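Local structure of uncharacterized protein (Bacteroides ovatus, 4IRT) at residues L231-L235 with S236-Y240; K11-C15 with T16-T20. The protein is of unknown function but, as a putative neuraminidase with BNR-like repeats, may cleave sialic acid from glycans. All blocks are in the same frame, centred on the assembly; numbering follows the deposited sequence.

Interaction 1: residues L231-L235 with S236-Y240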
ATOM      1  N   LEU A 231       3.460 -21.884 -12.334  1.00 18.72           N
ATOM      2  CA  LEU A 231       3.042 -20.552 -12.764  1.00 16.56           C
ATOM      3  C   LEU A 231       2.408 -20.593 -14.156  1.00 17.19           C
ATOM      4  O   LEU A 231       2.738 -21.450 -14.976  1.00 16.66           O
ATOM      5  CB  LEU A 231       4.230 -19.558 -12.747  1.00 16.02           C
ATOM      6  CG  LEU A 231       4.948 -19.458 -11.397  1.00 16.10           C
ATOM      7  CD1 LEU A 231       6.233 -18.670 -11.539  1.00 16.08           C
ATOM      8  CD2 LEU A 231       4.032 -18.821 -10.340  1.00 17.35           C
ATOM      9  N   PRO A 232       1.518 -19.646 -14.451  1.00 16.91           N
ATOM     10  CA  PRO A 232       1.064 -18.570 -13.596  1.00 16.10           C
ATOM     11  C   PRO A 232      -0.044 -19.039 -12.653  1.00 14.84           C
ATOM     12  O   PRO A 232      -0.586 -20.161 -12.801  1.00 14.88           O
ATOM     13  CB  PRO A 232       0.522 -17.546 -14.599  1.00 16.97           C
ATOM     14  CG  PRO A 232       0.058 -18.356 -15.755  1.00 17.31           C
ATOM     15  CD  PRO A 232       1.032 -19.490 -15.842  1.00 18.33           C
ATOM     16  N   ILE A 233      -0.391 -18.187 -11.695  1.00 14.84           N
ATOM     17  CA  ILE A 233      -1.402 -18.566 -10.720  1.00 14.13           C
ATOM     18  C   ILE A 233      -2.750 -18.123 -11.228  1.00 14.19           C
ATOM     19  O   ILE A 233      -2.958 -16.931 -11.476  1.00 13.91           O
ATOM     20  CB  ILE A 233      -1.132 -17.957  -9.330  1.00 14.49           C
ATOM     21  CG1 ILE A 233       0.322 -18.239  -8.899  1.00 14.09           C
ATOM     22  CG2 ILE A 233      -2.117 -18.541  -8.321  1.00 14.02           C
ATOM     23  CD1 ILE A 233       0.739 -17.540  -7.604  1.00 14.25           C
ATOM     24  N   LYS A 234      -3.669 -19.085 -11.336  1.00 14.32           N
ATOM     25  CA  LYS A 234      -5.017 -18.894 -11.854  1.00 16.04           C
ATOM     26  C   LYS A 234      -6.059 -19.152 -10.762  1.00 14.67           C
ATOM     27  O   LYS A 234      -5.737 -19.643  -9.677  1.00 14.92           O
ATOM     28  CB  LYS A 234      -5.311 -19.935 -12.942  1.00 18.39           C
ATOM     29  CG  LYS A 234      -4.344 -20.020 -14.104  1.00 24.14           C
ATOM     30  CD  LYS A 234      -4.764 -21.131 -15.077  1.00 25.12           C
ATOM     31  CE  LYS A 234      -4.520 -22.533 -14.515  1.00 33.75           C
ATOM     32  NZ  LYS A 234      -5.610 -23.512 -14.830  1.00 36.52           N
ATOM     33  N   LEU A 235      -7.317 -18.871 -11.090  1.00 14.99           N
ATOM     34  CA  LEU A 235      -8.451 -19.222 -10.236  1.00 14.93           C
ATOM     35  C   LEU A 235      -8.334 -20.634  -9.679  1.00 14.67           C
ATOM     36  O   LEU A 235      -8.526 -20.874  -8.475  1.00 16.07           O
ATOM     37  CB  LEU A 235      -9.757 -19.107 -11.036  1.00 15.22           C
ATOM     38  CG  LEU A 235     -10.999 -19.222 -10.160  1.00 16.07           C
ATOM     39  CD1 LEU A 235     -11.433 -17.854  -9.656  1.00 16.24           C
ATOM     40  CD2 LEU A 235     -12.134 -19.876 -10.923  1.00 18.84           C
ATOM     41  N   SER A 236      -7.991 -21.584 -10.542  1.00 15.87           N
ATOM     42  CA  SER A 236      -8.035 -22.974 -10.158  1.00 17.08           C
ATOM     43  C   SER A 236      -6.948 -23.416  -9.184  1.00 16.80           C
ATOM     44  O   SER A 236      -7.237 -24.261  -8.352  1.00 18.25           O
ATOM     45  CB  SER A 236      -8.012 -23.882 -11.392  1.00 18.22           C
ATOM     46  OG  SER A 236      -6.781 -23.743 -12.065  1.00 19.06           O
ATOM     47  N   ASN A 237      -5.731 -22.884  -9.280  1.00 14.57           N
ATOM     48  CA  ASN A 237      -4.609 -23.375  -8.454  1.00 15.42           C
ATOM     49  C   ASN A 237      -4.200 -22.450  -7.323  1.00 14.16           C
ATOM     50  O   ASN A 237      -3.344 -22.811  -6.499  1.00 15.08           O
ATOM     51  CB  ASN A 237      -3.383 -23.766  -9.333  1.00 15.13           C
ATOM     52  CG  ASN A 237      -2.810 -22.595 -10.117  1.00 16.74           C
ATOM     53  OD1 ASN A 237      -3.528 -21.671 -10.482  1.00 17.03           O
ATOM     54  ND2 ASN A 237      -1.510 -22.631 -10.376  1.00 16.46           N
ATOM     55  N   ALA A 238      -4.806 -21.269  -7.270  1.00 13.30           N
ATOM     56  CA  ALA A 238      -4.454 -20.304  -6.230  1.00 12.36           C
ATOM     57  C   ALA A 238      -4.740 -20.881  -4.847  1.00 12.21           C
ATOM     58  O   ALA A 238      -5.696 -21.639  -4.683  1.00 11.38           O
ATOM     59  CB  ALA A 238      -5.243 -19.026  -6.417  1.00 12.96           C
ATOM     60  N   GLU A 239      -3.941 -20.460  -3.865  1.00 11.94           N
ATOM     61  CA  GLU A 239      -4.215 -20.737  -2.484  1.00 11.45           C
ATOM     62  C   GLU A 239      -5.266 -19.739  -2.001  1.00 11.51           C
ATOM     63  O   GLU A 239      -5.050 -18.533  -2.076  1.00 11.43           O
ATOM     64  CB  GLU A 239      -2.957 -20.641  -1.607  1.00 11.48           C
ATOM     65  CG  GLU A 239      -3.282 -20.962  -0.144  1.00 11.64           C
ATOM     66  CD  GLU A 239      -2.112 -20.951   0.813  1.00 12.14           C
ATOM     67  OE1 GLU A 239      -0.947 -20.658   0.416  1.00 11.62           O
ATOM     68  OE2 GLU A 239      -2.397 -21.254   2.007  1.00 13.03           O
ATOM     69  N   TYR A 240      -6.379 -20.239  -1.464  1.00 12.00           N
ATOM     70  CA  TYR A 240      -7.407 -19.380  -0.894  1.00 12.24           C
ATOM     71  C   TYR A 240      -7.168 -19.159   0.591  1.00 12.87           C
ATOM     72  O   TYR A 240      -7.402 -20.042   1.420  1.00 12.92           O
ATOM     73  CB  TYR A 240      -8.804 -19.939  -1.214  1.00 12.77           C
ATOM     74  CG  TYR A 240      -9.058 -19.746  -2.704  1.00 14.27           C
ATOM     75  CD1 TYR A 240      -8.519 -20.639  -3.648  1.00 15.17           C
ATOM     76  CD2 TYR A 240      -9.713 -18.618  -3.173  1.00 13.99           C
ATOM     77  CE1 TYR A 240      -8.667 -20.422  -5.017  1.00 15.81           C
ATOM     78  CE2 TYR A 240      -9.893 -18.406  -4.542  1.00 15.04           C
ATOM     79  CZ  TYR A 240      -9.361 -19.309  -5.456  1.00 15.18           C
ATOM     80  OH  TYR A 240      -9.510 -19.057  -6.800  1.00 15.56           O
TER

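Interaction 2: residues K11-C15 with T16-T20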
ATOM      1  N   LYS A  11       2.052  22.077   3.513  1.00 13.31           N
ATOM      2  CA  LYS A  11       0.733  21.984   2.924  1.00 13.02           C
ATOM      3  C   LYS A  11       0.818  21.280   1.578  1.00 12.29           C
ATOM      4  O   LYS A  11       1.791  21.459   0.829  1.00 12.52           O
ATOM      5  CB  LYS A  11       0.123  23.364   2.785  1.00 15.42           C
ATOM      6  CG  LYS A  11      -0.195  23.964   4.141  1.00 21.05           C
ATOM      7  CD  LYS A  11      -0.894  25.302   4.057  1.00 23.92           C
ATOM      8  CE  LYS A  11      -1.360  25.736   5.452  1.00 33.36           C
ATOM      9  NZ  LYS A  11      -2.115  27.036   5.471  1.00 37.37           N
ATOM     10  N   GLY A  12      -0.208  20.498   1.283  1.00 10.19           N
ATOM     11  CA  GLY A  12      -0.267  19.732   0.047  1.00  9.94           C
ATOM     12  C   GLY A  12      -1.638  19.770  -0.557  1.00  9.79           C
ATOM     13  O   GLY A  12      -2.596  20.174   0.092  1.00  9.04           O
ATOM     14  N   TYR A  13      -1.729  19.371  -1.820  1.00  9.90           N
ATOM     15  CA  TYR A  13      -3.015  19.299  -2.501  1.00 10.54           C
ATOM     16  C   TYR A  13      -4.032  18.489  -1.701  1.00 10.29           C
ATOM     17  O   TYR A  13      -3.696  17.401  -1.265  1.00 10.22           O
ATOM     18  CB  TYR A  13      -2.827  18.598  -3.831  1.00 10.53           C
ATOM     19  CG  TYR A  13      -3.994  18.692  -4.763  1.00 11.59           C
ATOM     20  CD1 TYR A  13      -4.345  19.898  -5.354  1.00 12.34           C
ATOM     21  CD2 TYR A  13      -4.735  17.555  -5.092  1.00 12.59           C
ATOM     22  CE1 TYR A  13      -5.420  19.987  -6.232  1.00 13.47           C
ATOM     23  CE2 TYR A  13      -5.809  17.634  -5.977  1.00 14.68           C
ATOM     24  CZ  TYR A  13      -6.139  18.851  -6.539  1.00 14.36           C
ATOM     25  OH  TYR A  13      -7.183  18.917  -7.428  1.00 17.99           O
ATOM     26  N   SER A  14      -5.259  19.008  -1.560  1.00 10.07           N
ATOM     27  CA  SER A  14      -6.329  18.336  -0.812  1.00 10.00           C
ATOM     28  C   SER A  14      -7.652  18.177  -1.560  1.00 10.16           C
ATOM     29  O   SER A  14      -8.638  17.669  -0.998  1.00 10.68           O
ATOM     30  CB  SER A  14      -6.580  19.082   0.527  1.00 10.09           C
ATOM     31  OG  SER A  14      -5.483  18.908   1.412  1.00 10.31           O
ATOM     32  N   CYS A  15      -7.713  18.598  -2.818  1.00 10.70           N
ATOM     33  CA  CYS A  15      -8.997  18.583  -3.524  1.00 12.27           C
ATOM     34  C   CYS A  15      -9.418  17.179  -3.963  1.00 12.95           C
ATOM     35  O   CYS A  15     -10.608  16.938  -4.209  1.00 14.53           O
ATOM     36  CB  CYS A  15      -8.968  19.509  -4.736  1.00 13.62           C
ATOM     37  SG  CYS A  15      -8.733  21.265  -4.340  1.00 15.44           S
ATOM     38  N   THR A  16      -8.437  16.283  -4.100  1.00 11.83           N
ATOM     39  CA  THR A  16      -8.656  14.858  -4.241  1.00 11.46           C
ATOM     40  C   THR A  16      -7.792  14.136  -3.199  1.00 11.13           C
ATOM     41  O   THR A  16      -6.992  14.758  -2.524  1.00 11.58           O
ATOM     42  CB  THR A  16      -8.245  14.310  -5.630  1.00 11.38           C
ATOM     43  OG1 THR A  16      -6.809  14.301  -5.717  1.00 10.53           O
ATOM     44  CG2 THR A  16      -8.867  15.118  -6.774  1.00 12.39           C
ATOM     45  N   SER A  17      -7.941  12.816  -3.109  1.00 10.23           N
ATOM     46  CA  SER A  17      -7.188  11.970  -2.169  0.50 10.06           C
ATOM     47  C   SER A  17      -5.870  11.435  -2.737  1.00  9.55           C
ATOM     48  O   SER A  17      -5.310  10.511  -2.185  1.00 10.18           O
ATOM     49  CB  SER A  17      -8.050  10.770  -1.739  0.50  9.84           C
ATOM     50  OG  SER A  17      -8.538  10.063  -2.865  0.50  9.47           O
ATOM     51  N   VAL A  18      -5.368  12.035  -3.819  1.00  9.67           N
ATOM     52  CA  VAL A  18      -4.166  11.550  -4.484  1.00  9.00           C
ATOM     53  C   VAL A  18      -2.954  11.380  -3.558  1.00  8.96           C
ATOM     54  O   VAL A  18      -2.154  10.427  -3.714  1.00  8.77           O
ATOM     55  CB  VAL A  18      -3.838  12.388  -5.760  1.00  9.30           C
ATOM     56  CG1 VAL A  18      -3.306  13.764  -5.409  1.00 10.00           C
ATOM     57  CG2 VAL A  18      -2.864  11.623  -6.655  1.00  9.63           C
ATOM     58  N   ASN A  19      -2.829  12.250  -2.557  1.00  8.49           N
ATOM     59  CA  ASN A  19      -1.701  12.141  -1.632  1.00  8.22           C
ATOM     60  C   ASN A  19      -1.909  11.106  -0.548  1.00  8.22           C
ATOM     61  O   ASN A  19      -0.955  10.772   0.149  1.00  8.18           O
ATOM     62  CB  ASN A  19      -1.432  13.479  -0.949  1.00  8.44           C
ATOM     63  CG  ASN A  19      -0.688  14.466  -1.819  1.00  9.32           C
ATOM     64  OD1 ASN A  19       0.057  14.110  -2.736  1.00  9.15           O
ATOM     65  ND2 ASN A  19      -0.858  15.730  -1.502  1.00  9.52           N
ATOM     66  N   THR A  20      -3.144  10.601  -0.401  1.00  8.34           N
ATOM     67  CA  THR A  20      -3.537   9.824   0.775  1.00  8.77           C
ATOM     68  C   THR A  20      -4.329   8.537   0.394  1.00 10.49           C
ATOM     69  O   THR A  20      -5.438   8.312   0.867  1.00 11.42           O
ATOM     70  CB  THR A  20      -4.393  10.696   1.717  1.00  8.75           C
ATOM     71  OG1 THR A  20      -5.563  11.170   1.005  1.00  9.53           O
ATOM     72  CG2 THR A  20      -3.604  11.890   2.236  1.00  8.46           C
TER
HETATM   73  O   HOH W   1      -4.247  14.764  -2.069  1.00  9.57           O

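Interaction 1: residues L231-L235 with S236-Y240
Lys234 and Ser236 meet beside a tight turn, and the lysine chain is the one to trace. Lys234 CB lies 3.5 Å from Asn237 OD1, and CG passes the same oxygen more loosely. A bend at chi3 (-72°) then folds the chain back over the turn, bringing Lys234 CE 3.5 Å from Ser236 OG and letting Lys234 NZ donate to that hydroxyl oxygen at 3.0 Å. At the backbone, Lys234 N gives Asn237 OD1 a short bond of 2.7 Å, fairly straight and in the carbonyl plane of the amide, while Lys234 O accepts from Ala238 N at 3.1 Å, closing an alpha turn. With a leucine here in place of Asn237, Lys234 N would probably lose its acceptor and the turn its side-chain tie. Farther on, Tyr240 OH reaches a lone pair of Leu235 O at 2.7 Å, the oxygen sitting at the ring edge, and Trp197 NE1 also bonds that hydroxyl. On the buried side, Ile233 CG2 packs on Ala238 CB (3.7 Å) next to Trp195. The turn leads the chain into strand 239-242, an outermost strand of one four-stranded antiparallel blade of a beta-propeller.

Interaction 2: residues K11-C15 with T16-T20
Thr16 OG1 sits at the ring edge of Tyr13, in the plane of the ring and 3.5 Å from Tyr13 CE2, where the chain leaves strand 5-12 of the propeller and doubles back through an ST turn overlapping a type I beta turn. The run from Gly12 to Cys15 and that from Thr16 to Asn19 point 153° apart. With chi1 at -168° the Tyr13 ring is directed away from its own N and in against the returning chain; Val18 CG1 comes within 4.1 Å of Tyr13 CD2, and Cys15 N lies over one ring face, offset toward the rim.

The threonine hydroxyl that borders the ring also makes the ST turn. Thr16 OG1 accepts from Val18 N at 3.3 Å with an N-H...O angle of 160°, and it is bonded in addition to Val69 O on a neighbouring loop, so two polar partners fix its rotation. The beta turn, Ser17 to Thr20, is closed by Thr20 N bonding to Ser17 O at 2.8 Å.

Farther out, Asn19 OD1 accepts a hydrogen bond from the backbone N of Tyr40, tying the turn to strand 34-40, to which Tyr13 is also joined through a backbone bond with Tyr40. Ser14 OG, for its part, is held by His386 O and Gln401 N, anchoring the bend beside the C-terminal strands. Within the bend the backbone is bridged by a single water, which donates to Tyr13 O and to Thr16 O, both at 2.8 Å, and accepts from Asn19 N at 2.9 Å.

Interactions 1 and 2 lie on opposite sides of the chain's centre, their own centres about 37 Å apart and their nearest atoms about 27 Å, so they do not touch. Both mark a junction between a strand and a loop. Residues 231-240 enter an outermost strand of a blade, the contact's centre about 22 Å from that of the chain, and partly buried; residues 11-20 leave the N-terminal strand, which pairs with 401-407 near the C-terminus, and lie deeper, about 16 Å from centre to centre. Near interaction 2 a 1,2-ethanediol is bound, probably from the crystallisation liquor, about 4 Å from the Tyr13 side chain.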